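Local structure of guanine nucleotide exchange protein (Legionella pneumophila, 1XSZ) at residues 28-33 with 68-73. The protein probably acts as a guanine nucleotide exchange factor for the small GTPase ADP-ribosylation factor (Arf), with a capping domain over its active site. Sequence-based numbering, arbitrary orientation.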
ATOM      1  N   LYS A  28      22.920   2.171  -5.758  0.50 20.33           N
ATOM      2  CA  LYS A  28      24.059   1.444  -6.303  0.50 21.55           C
ATOM      3  C   LYS A  28      23.759   0.971  -7.722  0.50 21.25           C
ATOM      4  O   LYS A  28      24.604   1.079  -8.611  0.50 21.17           O
ATOM      5  CB  LYS A  28      24.410   0.247  -5.416  0.50 22.62           C
ATOM      6  CG  LYS A  28      25.099   0.628  -4.116  0.50 25.41           C
ATOM      7  CD  LYS A  28      25.543  -0.604  -3.345  0.50 27.69           C
ATOM      8  CE  LYS A  28      26.375  -0.224  -2.132  0.50 28.65           C
ATOM      9  NZ  LYS A  28      25.633   0.665  -1.197  0.50 29.97           N
ATOM     10  N   ILE A  29      22.555   0.453  -7.932  1.00 21.03           N
ATOM     11  CA  ILE A  29      22.161  -0.017  -9.255  1.00 20.78           C
ATOM     12  C   ILE A  29      22.186   1.161 -10.223  1.00 22.14           C
ATOM     13  O   ILE A  29      22.703   1.052 -11.334  1.00 22.19           O
ATOM     14  CB  ILE A  29      20.738  -0.621  -9.250  1.00 19.40           C
ATOM     15  CG1 ILE A  29      20.735  -1.932  -8.463  1.00 19.64           C
ATOM     16  CG2 ILE A  29      20.266  -0.860 -10.688  1.00 20.13           C
ATOM     17  CD1 ILE A  29      19.347  -2.518  -8.256  1.00 19.70           C
ATOM     18  N   LYS A  30      21.633   2.290  -9.791  1.00 22.18           N
ATOM     19  CA  LYS A  30      21.592   3.486 -10.624  1.00 24.43           C
ATOM     20  C   LYS A  30      22.991   3.991 -10.964  1.00 24.73           C
ATOM     21  O   LYS A  30      23.227   4.464 -12.072  1.00 25.15           O
ATOM     22  CB  LYS A  30      20.785   4.588  -9.928  1.00 25.00           C
ATOM     23  CG  LYS A  30      19.314   4.234  -9.739  1.00 26.72           C
ATOM     24  CD  LYS A  30      18.554   5.297  -8.957  1.00 28.27           C
ATOM     25  CE  LYS A  30      18.487   6.616  -9.705  1.00 29.65           C
ATOM     26  NZ  LYS A  30      17.647   7.604  -8.976  1.00 30.73           N
ATOM     27  N   GLU A  31      23.919   3.879 -10.020  1.00 24.67           N
ATOM     28  CA  GLU A  31      25.286   4.331 -10.263  1.00 27.11           C
ATOM     29  C   GLU A  31      25.957   3.466 -11.324  1.00 27.04           C
ATOM     30  O   GLU A  31      26.658   3.973 -12.199  1.00 27.59           O
ATOM     31  CB  GLU A  31      26.100   4.297  -8.968  1.00 28.80           C
ATOM     32  CG  GLU A  31      25.630   5.300  -7.928  1.00 33.36           C
ATOM     33  CD  GLU A  31      26.526   5.339  -6.706  1.00 35.20           C
ATOM     34  OE1 GLU A  31      26.666   4.296  -6.033  1.00 37.10           O
ATOM     35  OE2 GLU A  31      27.091   6.416  -6.421  1.00 38.61           O
ATOM     36  N   ILE A  32      25.737   2.157 -11.246  1.00 26.28           N
ATOM     37  CA  ILE A  32      26.315   1.233 -12.212  1.00 25.91           C
ATOM     38  C   ILE A  32      25.714   1.481 -13.591  1.00 26.47           C
ATOM     39  O   ILE A  32      26.427   1.475 -14.595  1.00 25.46           O
ATOM     40  CB  ILE A  32      26.058  -0.231 -11.802  1.00 26.00           C
ATOM     41  CG1 ILE A  32      26.797  -0.535 -10.496  1.00 26.78           C
ATOM     42  CG2 ILE A  32      26.511  -1.178 -12.911  1.00 24.86           C
ATOM     43  CD1 ILE A  32      26.532  -1.920  -9.947  1.00 27.71           C
ATOM     44  N   CYS A  33      24.404   1.704 -13.638  1.00 26.04           N
ATOM     45  CA  CYS A  33      23.728   1.958 -14.905  1.00 27.10           C
ATOM     46  C   CYS A  33      24.237   3.232 -15.565  1.00 29.39           C
ATOM     47  O   CYS A  33      24.364   3.297 -16.786  1.00 29.02           O
ATOM     48  CB  CYS A  33      22.215   2.044 -14.693  1.00 26.08           C
ATOM     49  SG  CYS A  33      21.448   0.450 -14.295  1.00 22.80           S
ATOM     50  N   GLU A  68       6.057   7.663  -6.123  1.00 19.42           N
ATOM     51  CA  GLU A  68       7.075   8.433  -6.837  1.00 20.29           C
ATOM     52  C   GLU A  68       7.227   8.014  -8.302  1.00 20.46           C
ATOM     53  O   GLU A  68       7.065   6.842  -8.648  1.00 18.73           O
ATOM     54  CB  GLU A  68       8.423   8.333  -6.119  1.00 21.75           C
ATOM     55  CG  GLU A  68       8.483   9.042  -4.762  1.00 24.87           C
ATOM     56  CD  GLU A  68       7.602   8.396  -3.708  1.00 27.52           C
ATOM     57  OE1 GLU A  68       7.535   7.149  -3.674  1.00 27.17           O
ATOM     58  OE2 GLU A  68       6.991   9.133  -2.902  1.00 28.78           O
ATOM     59  N   ALA A  69       7.541   8.985  -9.158  1.00 21.01           N
ATOM     60  CA  ALA A  69       7.697   8.751 -10.591  1.00 20.54           C
ATOM     61  C   ALA A  69       8.643   7.603 -10.934  1.00 19.74           C
ATOM     62  O   ALA A  69       8.309   6.741 -11.740  1.00 20.31           O
ATOM     63  CB  ALA A  69       8.170  10.035 -11.275  1.00 22.02           C
ATOM     64  N   GLU A  70       9.823   7.596 -10.329  1.00 18.89           N
ATOM     65  CA  GLU A  70      10.797   6.540 -10.586  1.00 19.33           C
ATOM     66  C   GLU A  70      10.207   5.169 -10.276  1.00 18.70           C
ATOM     67  O   GLU A  70      10.270   4.248 -11.089  1.00 18.72           O
ATOM     68  CB  GLU A  70      12.045   6.760  -9.733  1.00 22.07           C
ATOM     69  CG  GLU A  70      13.063   5.629  -9.806  1.00 25.59           C
ATOM     70  CD  GLU A  70      14.252   5.872  -8.897  1.00 29.06           C
ATOM     71  OE1 GLU A  70      14.990   6.849  -9.134  1.00 29.34           O
ATOM     72  OE2 GLU A  70      14.446   5.092  -7.941  1.00 30.03           O
ATOM     73  N   ASN A  71       9.635   5.043  -9.084  1.00 16.79           N
ATOM     74  CA  ASN A  71       9.034   3.792  -8.648  1.00 16.53           C
ATOM     75  C   ASN A  71       7.968   3.301  -9.613  1.00 15.87           C
ATOM     76  O   ASN A  71       7.898   2.107  -9.912  1.00 15.72           O
ATOM     77  CB  ASN A  71       8.414   3.969  -7.262  1.00 16.93           C
ATOM     78  CG  ASN A  71       9.409   4.473  -6.244  1.00 17.40           C
ATOM     79  OD1 ASN A  71       9.945   5.577  -6.378  1.00 19.81           O
ATOM     80  ND2 ASN A  71       9.670   3.670  -5.220  1.00 17.76           N
ATOM     81  N   GLN A  72       7.129   4.214 -10.092  1.00 15.99           N
ATOM     82  CA  GLN A  72       6.073   3.825 -11.012  1.00 16.77           C
ATOM     83  C   GLN A  72       6.640   3.333 -12.339  1.00 16.62           C
ATOM     84  O   GLN A  72       6.093   2.414 -12.948  1.00 16.74           O
ATOM     85  CB  GLN A  72       5.083   4.980 -11.206  1.00 18.66           C
ATOM     86  CG  GLN A  72       4.405   5.376  -9.894  1.00 20.68           C
ATOM     87  CD  GLN A  72       3.016   5.950 -10.081  1.00 24.03           C
ATOM     88  OE1 GLN A  72       2.153   5.325 -10.699  1.00 23.60           O
ATOM     89  NE2 GLN A  72       2.787   7.139  -9.535  1.00 25.27           N
ATOM     90  N   GLN A  73       7.747   3.922 -12.780  1.00 17.81           N
ATOM     91  CA  GLN A  73       8.367   3.477 -14.022  1.00 18.03           C
ATOM     92  C   GLN A  73       8.954   2.085 -13.820  1.00 17.39           C
ATOM     93  O   GLN A  73       8.870   1.229 -14.701  1.00 17.82           O
ATOM     94  CB  GLN A  73       9.474   4.441 -14.455  1.00 21.24           C
ATOM     95  CG  GLN A  73       8.965   5.788 -14.943  1.00 26.04           C
ATOM     96  CD  GLN A  73      10.087   6.695 -15.409  1.00 30.78           C
ATOM     97  OE1 GLN A  73      10.962   7.072 -14.627  1.00 34.75           O
ATOM     98  NE2 GLN A  73      10.068   7.049 -16.688  1.00 33.87           N
TER
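Lys30 runs its aminoalkyl end up against the carboxylate of Glu70, NZ lying 2.8 Å from OE1 in a hydrogen-bonded salt bridge. The bridge ties helix 22-35 to the first turn of helix 69-80 within the all-helical Sec7 domain. The two side chains approach each other from opposite directions, with the closest CA atoms, those of Lys30 and Glu70, 11.2 Å apart. Contact is therefore confined to side-chain ends, and the two segments bury just 75 Å² between them. Glu70 reaches out with CG anti to its own N (chi1 173°) and the chain extended beyond, which carries the carboxylate well clear of its helix. Lys30 is straight as far as CD and then bends at chi3 (65°), a turn that brings CE to 3.6 Å from Glu70 OE1 and delivers the ammonium to the same oxygen. NZ approaches OE1 on the syn side, 21° out of the carboxylate plane, so the bond is slightly tilted. The other oxygen, OE2, is hydrogen-bonded to Tyr63 OH on helix 57-64; with each oxygen engaged by a different partner, the carboxylate is probably restrained in rotation, and both contacts would be expected to stabilise its negative charge. Helix 40-50 lies close to both segments: Ile29 packs on Ile44 and Phe47, while Glu70 touches Asn41. The salt bridge is thus a surface link beside the hydrophobic packing of helix 22-35 on helix 40-50. Within the bridge the ammonium sits on one oxygen rather than astride the carboxylate, Lys30 NZ being 4.2 Å from Glu70 OE2.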